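Long-range contact in proteasome accessory factor B/C (PafBC) (Paenarthrobacter aurescens, PDB 6SJ9), which probably acts as a transcriptional regulator of the bacterial DNA damage response, combining winged helix-turn-helix, WYL and ferredoxin-like WCX domains: residues H161-T172 and R211-G222. Residues are numbered along the deposited sequence; the frame is centred on the assembly and turned at random.
Sequences HPIRFGYQAVST and RMTTAISVLTTG
In the WYL-domain sheet, strand 163-168 pairs antiparallel with the short strand 217-218, Ile163 facing Val218 and Arg164 facing Ser217. Arg164 N donates to Ser217 O (3.0 Å), while Arg164 O receives both Ser217 N and, from above the carbonyl plane at 3.3 Å, Ser217 OG. The register then slips by two residues, so that Tyr167 bridges Met212, and Gln168 N meets Arg211 O at 3.1 Å in a nearly straight bond. Around this slip the selenomethionine Met212 runs extended beyond CG and sets its CE over the centre of the Phe165 ring, 3.8 Å from the centroid, a CH-pi contact, with SE farther off above the same face at 4.6 Å in the Met-aromatic manner; Phe207 meets the same ring edge-to-face. Leu219 CD1 lies over one face of the Arg164 guanidinium, whose NH2 salt-bridges Glu179. Beyond the strands, the His161 ring takes Thr220 CA over one face and, in its plane, ND1 donates to Gly222 O (2.8 Å, 167°), gripping the type I turn 219-222. Were an alanine here, Gly222 O would probably lose this donor and Thr220 CA the ring it packs on, leaving the turn less firmly held. With strand 175-188 along the other edge of 163-168, the pairing fits the strongly bent antiparallel sheet of an Sm-like fold.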
ATOM      1  N   HIS A 161      -5.923  21.484  22.466  1.00 35.33           N
ATOM      2  CA  HIS A 161      -5.911  22.752  21.785  1.00 38.22           C
ATOM      3  C   HIS A 161      -7.016  22.776  20.724  1.00 39.83           C
ATOM      4  O   HIS A 161      -7.111  21.842  19.908  1.00 36.11           O
ATOM      5  CB  HIS A 161      -4.573  22.969  21.087  1.00 36.13           C
ATOM      6  CG  HIS A 161      -3.416  22.922  22.007  1.00 37.76           C
ATOM      7  ND1 HIS A 161      -3.388  23.630  23.193  1.00 37.01           N
ATOM      8  CD2 HIS A 161      -2.215  22.307  21.896  1.00 36.73           C
ATOM      9  CE1 HIS A 161      -2.232  23.417  23.785  1.00 37.86           C
ATOM     10  NE2 HIS A 161      -1.494  22.645  23.008  1.00 38.63           N
ATOM     11  N   PRO A 162      -7.772  23.867  20.659  1.00 38.74           N
ATOM     12  CA  PRO A 162      -8.667  24.094  19.519  1.00 38.39           C
ATOM     13  C   PRO A 162      -7.824  24.384  18.270  1.00 41.74           C
ATOM     14  O   PRO A 162      -6.608  24.642  18.358  1.00 40.36           O
ATOM     15  CB  PRO A 162      -9.527  25.294  19.955  1.00 37.15           C
ATOM     16  CG  PRO A 162      -8.704  25.989  21.006  1.00 40.12           C
ATOM     17  CD  PRO A 162      -7.665  25.025  21.591  1.00 36.76           C
ATOM     18  N   ILE A 163      -8.467  24.320  17.099  1.00 39.32           N
ATOM     19  CA  ILE A 163      -7.791  24.516  15.819  1.00 39.88           C
ATOM     20  C   ILE A 163      -8.590  25.488  14.952  1.00 43.32           C
ATOM     21  O   ILE A 163      -9.756  25.796  15.214  1.00 43.69           O
ATOM     22  CB  ILE A 163      -7.597  23.195  15.014  1.00 39.17           C
ATOM     23  CG1 ILE A 163      -8.948  22.591  14.660  1.00 36.67           C
ATOM     24  CG2 ILE A 163      -6.801  22.199  15.826  1.00 35.95           C
ATOM     25  CD1 ILE A 163      -8.855  21.246  13.875  1.00 40.09           C
ATOM     26  N   ARG A 164      -7.932  25.966  13.900  1.00 44.35           N
ATOM     27  CA  ARG A 164      -8.581  26.762  12.865  1.00 47.12           C
ATOM     28  C   ARG A 164      -8.044  26.345  11.499  1.00 50.52           C
ATOM     29  O   ARG A 164      -6.891  25.918  11.359  1.00 54.88           O
ATOM     30  CB  ARG A 164      -8.418  28.266  13.159  1.00 49.08           C
ATOM     31  CG  ARG A 164      -7.653  29.130  12.173  1.00 50.79           C
ATOM     32  CD  ARG A 164      -7.063  30.344  12.894  1.00 50.39           C
ATOM     33  NE  ARG A 164      -8.000  30.819  13.905  1.00 54.24           N
ATOM     34  CZ  ARG A 164      -7.664  31.495  15.014  1.00 53.63           C
ATOM     35  NH1 ARG A 164      -6.386  31.797  15.294  1.00 47.71           N
ATOM     36  NH2 ARG A 164      -8.619  31.838  15.887  1.00 54.88           N
ATOM     37  N   PHE A 165      -8.902  26.436  10.487  1.00 53.71           N
ATOM     38  CA  PHE A 165      -8.527  26.027   9.134  1.00 52.51           C
ATOM     39  C   PHE A 165      -9.524  26.591   8.138  1.00 53.63           C
ATOM     40  O   PHE A 165     -10.678  26.906   8.484  1.00 52.66           O
ATOM     41  CB  PHE A 165      -8.471  24.509   8.918  1.00 51.29           C
ATOM     42  CG  PHE A 165      -9.712  23.802   9.346  1.00 51.94           C
ATOM     43  CD1 PHE A 165     -10.756  23.574   8.435  1.00 52.38           C
ATOM     44  CD2 PHE A 165      -9.877  23.423  10.681  1.00 43.88           C
ATOM     45  CE1 PHE A 165     -11.933  22.944   8.877  1.00 50.37           C
ATOM     46  CE2 PHE A 165     -11.030  22.783  11.102  1.00 43.27           C
ATOM     47  CZ  PHE A 165     -12.067  22.565  10.227  1.00 42.15           C
ATOM     48  N   GLY A 166      -9.036  26.758   6.907  1.00 54.33           N
ATOM     49  CA  GLY A 166      -9.912  27.138   5.816  1.00 53.11           C
ATOM     50  C   GLY A 166     -10.774  25.967   5.374  1.00 53.77           C
ATOM     51  O   GLY A 166     -10.301  24.845   5.220  1.00 54.64           O
ATOM     52  N   TYR A 167     -12.057  26.233   5.165  1.00 56.46           N
ATOM     53  CA  TYR A 167     -12.983  25.175   4.797  1.00 57.10           C
ATOM     54  C   TYR A 167     -13.896  25.637   3.673  1.00 64.69           C
ATOM     55  O   TYR A 167     -14.573  26.661   3.803  1.00 67.62           O
ATOM     56  CB  TYR A 167     -13.836  24.708   5.969  1.00 50.68           C
ATOM     57  CG  TYR A 167     -14.477  23.406   5.623  1.00 48.24           C
ATOM     58  CD1 TYR A 167     -13.692  22.280   5.469  1.00 47.18           C
ATOM     59  CD2 TYR A 167     -15.844  23.293   5.459  1.00 52.83           C
ATOM     60  CE1 TYR A 167     -14.231  21.064   5.164  1.00 50.05           C
ATOM     61  CE2 TYR A 167     -16.418  22.057   5.122  1.00 53.03           C
ATOM     62  CZ  TYR A 167     -15.596  20.955   4.971  1.00 51.00           C
ATOM     63  OH  TYR A 167     -16.098  19.726   4.652  1.00 49.39           O
ATOM     64  N   GLN A 168     -13.941  24.869   2.592  1.00 69.40           N
ATOM     65  CA  GLN A 168     -14.851  25.204   1.499  1.00 79.17           C
ATOM     66  C   GLN A 168     -16.240  24.651   1.806  1.00 83.32           C
ATOM     67  O   GLN A 168     -16.514  23.453   1.637  1.00 73.17           O
ATOM     68  CB  GLN A 168     -14.307  24.689   0.174  1.00 83.71           C
ATOM     69  CG  GLN A 168     -14.981  25.392  -0.985  1.00 93.32           C
ATOM     70  CD  GLN A 168     -14.003  25.764  -2.068  1.00 97.92           C
ATOM     71  OE1 GLN A 168     -13.707  26.947  -2.261  1.00101.39           O
ATOM     72  NE2 GLN A 168     -13.480  24.761  -2.775  1.00 96.79           N
ATOM     73  N   ALA A 169     -17.139  25.580   2.111  1.00102.07           N
ATOM     74  CA  ALA A 169     -18.467  25.387   2.676  1.00118.14           C
ATOM     75  C   ALA A 169     -19.308  24.304   2.017  1.00136.40           C
ATOM     76  O   ALA A 169     -19.058  23.900   0.875  1.00135.72           O
ATOM     77  CB  ALA A 169     -19.228  26.716   2.629  1.00114.00           C
ATOM     78  N   VAL A 170     -20.288  23.806   2.779  1.00152.00           N
ATOM     79  CA  VAL A 170     -21.098  22.673   2.341  1.00156.23           C
ATOM     80  C   VAL A 170     -21.833  23.042   1.063  1.00161.53           C
ATOM     81  O   VAL A 170     -21.992  22.217   0.154  1.00164.46           O
ATOM     82  CB  VAL A 170     -22.069  22.264   3.468  1.00159.56           C
ATOM     83  CG1 VAL A 170     -22.953  21.103   3.038  1.00161.38           C
ATOM     84  CG2 VAL A 170     -21.300  21.927   4.742  1.00158.02           C
ATOM     85  N   SER A 171     -22.271  24.294   0.961  1.00167.47           N
ATOM     86  CA  SER A 171     -22.979  24.769  -0.213  1.00171.46           C
ATOM     87  C   SER A 171     -22.010  25.208  -1.305  1.00174.10           C
ATOM     88  O   SER A 171     -22.372  26.044  -2.143  1.00176.16           O
ATOM     89  CB  SER A 171     -23.904  25.928   0.159  1.00169.94           C
ATOM     90  OG  SER A 171     -24.267  26.665  -0.991  1.00172.48           O
ATOM     91  N   THR A 172     -20.784  24.665  -1.259  1.00173.69           N
ATOM     92  CA  THR A 172     -19.682  24.961  -2.188  1.00172.95           C
ATOM     93  C   THR A 172     -19.568  26.476  -2.395  1.00174.95           C
ATOM     94  O   THR A 172     -19.163  26.971  -3.452  1.00178.07           O
ATOM     95  CB  THR A 172     -19.820  24.170  -3.510  1.00176.67           C
ATOM     96  OG1 THR A 172     -18.531  24.025  -4.125  1.00175.93           O
ATOM     97  CG2 THR A 172     -20.785  24.827  -4.518  1.00181.12           C
ATOM     98  N   ARG A 211     -11.784  18.777   1.730  1.00 56.59           N
ATOM     99  CA  ARG A 211     -12.345  20.107   1.483  1.00 56.45           C
ATOM    100  C   ARG A 211     -11.676  21.229   2.287  1.00 60.79           C
ATOM    101  O   ARG A 211     -12.144  22.373   2.239  1.00 61.11           O
ATOM    102  CB  ARG A 211     -13.842  20.104   1.731  1.00 57.37           C
ATOM    103  CG  ARG A 211     -14.604  19.021   0.881  1.00 65.68           C
ATOM    104  CD  ARG A 211     -15.890  19.612   0.344  1.00 73.62           C
ATOM    105  NE  ARG A 211     -15.637  20.455  -0.828  1.00 81.48           N
ATOM    106  CZ  ARG A 211     -16.423  21.451  -1.257  1.00 84.43           C
ATOM    107  NH1 ARG A 211     -17.547  21.784  -0.613  1.00 81.86           N
ATOM    108  NH2 ARG A 211     -16.067  22.131  -2.346  1.00 87.17           N
HETATM  109  N   MSE A 212     -10.606  20.927   3.016  1.00 62.51           N
HETATM  110  CA  MSE A 212      -9.833  21.952   3.727  1.00 63.27           C
HETATM  111  C   MSE A 212      -8.903  22.669   2.758  1.00 64.84           C
HETATM  112  O   MSE A 212      -8.122  22.039   2.046  1.00 61.58           O
HETATM  113  CB  MSE A 212      -9.015  21.329   4.861  1.00 55.81           C
HETATM  114  CG  MSE A 212      -9.829  20.928   6.062  1.00 61.41           C
HETATM  115 SE   MSE A 212      -8.776  19.909   7.349  1.00 70.72          SE
HETATM  116  CE  MSE A 212     -10.188  19.659   8.697  1.00 70.84           C
ATOM    117  N   THR A 213      -8.972  23.985   2.744  1.00 67.82           N
ATOM    118  CA  THR A 213      -8.138  24.735   1.827  1.00 74.37           C
ATOM    119  C   THR A 213      -6.708  24.921   2.339  1.00 80.66           C
ATOM    120  O   THR A 213      -5.792  25.108   1.524  1.00 82.23           O
ATOM    121  CB  THR A 213      -8.784  26.082   1.588  1.00 74.17           C
ATOM    122  OG1 THR A 213      -8.753  26.794   2.806  1.00 77.66           O
ATOM    123  CG2 THR A 213     -10.224  25.886   1.264  1.00 74.45           C
ATOM    124  N   THR A 214      -6.488  24.822   3.660  1.00 78.34           N
ATOM    125  CA  THR A 214      -5.226  25.174   4.300  1.00 69.65           C
ATOM    126  C   THR A 214      -4.642  23.991   5.052  1.00 68.83           C
ATOM    127  O   THR A 214      -5.267  22.939   5.215  1.00 70.66           O
ATOM    128  CB  THR A 214      -5.404  26.291   5.316  1.00 67.86           C
ATOM    129  OG1 THR A 214      -5.914  25.708   6.514  1.00 68.20           O
ATOM    130  CG2 THR A 214      -6.392  27.317   4.828  1.00 67.08           C
ATOM    131  N   ALA A 215      -3.440  24.201   5.566  1.00 67.70           N
ATOM    132  CA  ALA A 215      -2.998  23.387   6.672  1.00 63.86           C
ATOM    133  C   ALA A 215      -3.756  23.812   7.931  1.00 57.04           C
ATOM    134  O   ALA A 215      -4.376  24.876   8.005  1.00 53.92           O
ATOM    135  CB  ALA A 215      -1.479  23.497   6.864  1.00 63.77           C
ATOM    136  N   ILE A 216      -3.762  22.924   8.899  1.00 55.21           N
ATOM    137  CA  ILE A 216      -4.455  23.183  10.147  1.00 51.78           C
ATOM    138  C   ILE A 216      -3.528  23.980  11.045  1.00 50.64           C
ATOM    139  O   ILE A 216      -2.398  23.567  11.299  1.00 50.91           O
ATOM    140  CB  ILE A 216      -4.853  21.842  10.777  1.00 51.58           C
ATOM    141  CG1 ILE A 216      -5.869  21.165   9.825  1.00 52.72           C
ATOM    142  CG2 ILE A 216      -5.294  22.009  12.221  1.00 50.22           C
ATOM    143  CD1 ILE A 216      -6.227  19.817  10.183  1.00 54.52           C
ATOM    144  N   SER A 217      -4.000  25.109  11.549  1.00 51.78           N
ATOM    145  CA  SER A 217      -3.256  25.808  12.592  1.00 51.02           C
ATOM    146  C   SER A 217      -3.774  25.386  13.985  1.00 48.21           C
ATOM    147  O   SER A 217      -4.967  25.574  14.311  1.00 45.54           O
ATOM    148  CB  SER A 217      -3.292  27.311  12.344  1.00 53.16           C
ATOM    149  OG  SER A 217      -4.556  27.869  12.580  1.00 61.57           O
ATOM    150  N   VAL A 218      -2.891  24.750  14.758  1.00 42.37           N
ATOM    151  CA  VAL A 218      -3.169  24.326  16.122  1.00 41.99           C
ATOM    152  C   VAL A 218      -2.984  25.516  17.067  1.00 44.77           C
ATOM    153  O   VAL A 218      -1.869  26.023  17.213  1.00 41.63           O
ATOM    154  CB  VAL A 218      -2.243  23.182  16.507  1.00 36.42           C
ATOM    155  CG1 VAL A 218      -2.611  22.628  17.903  1.00 38.00           C
ATOM    156  CG2 VAL A 218      -2.368  22.035  15.497  1.00 39.76           C
ATOM    157  N   LEU A 219      -4.058  25.919  17.779  1.00 39.41           N
ATOM    158  CA  LEU A 219      -3.972  27.095  18.675  1.00 46.76           C
ATOM    159  C   LEU A 219      -3.445  26.665  20.048  1.00 52.81           C
ATOM    160  O   LEU A 219      -4.196  26.465  21.024  1.00 40.45           O
ATOM    161  CB  LEU A 219      -5.331  27.761  18.798  1.00 41.77           C
ATOM    162  CG  LEU A 219      -5.948  28.023  17.418  1.00 46.30           C
ATOM    163  CD1 LEU A 219      -7.249  28.820  17.605  1.00 43.73           C
ATOM    164  CD2 LEU A 219      -4.913  28.825  16.523  1.00 42.64           C
ATOM    165  N   THR A 220      -2.116  26.580  20.126  1.00 39.81           N
ATOM    166  CA  THR A 220      -1.370  26.110  21.295  1.00 49.61           C
ATOM    167  C   THR A 220      -1.440  27.099  22.459  1.00 40.72           C
ATOM    168  O   THR A 220      -0.839  26.809  23.491  1.00 40.70           O
ATOM    169  CB  THR A 220       0.120  25.817  20.966  1.00 39.00           C
ATOM    170  OG1 THR A 220       0.728  27.005  20.486  1.00 41.02           O
ATOM    171  CG2 THR A 220       0.279  24.694  19.915  1.00 45.45           C
ATOM    172  N   THR A 221      -2.042  28.264  22.269  1.00 41.87           N
ATOM    173  CA  THR A 221      -2.353  29.147  23.378  1.00 43.12           C
ATOM    174  C   THR A 221      -3.684  28.816  24.053  1.00 46.84           C
ATOM    175  O   THR A 221      -4.005  29.440  25.070  1.00 44.43           O
ATOM    176  CB  THR A 221      -2.470  30.596  22.905  1.00 44.52           C
ATOM    177  OG1 THR A 221      -3.381  30.633  21.787  1.00 44.54           O
ATOM    178  CG2 THR A 221      -1.118  31.128  22.464  1.00 49.45           C
ATOM    179  N   GLY A 222      -4.510  27.952  23.449  1.00 46.41           N
ATOM    180  CA  GLY A 222      -5.853  27.703  23.914  1.00 43.06           C
ATOM    181  C   GLY A 222      -6.033  26.325  24.540  1.00 42.14           C
ATOM    182  O   GLY A 222      -5.187  25.443  24.423  1.00 41.01           O
TER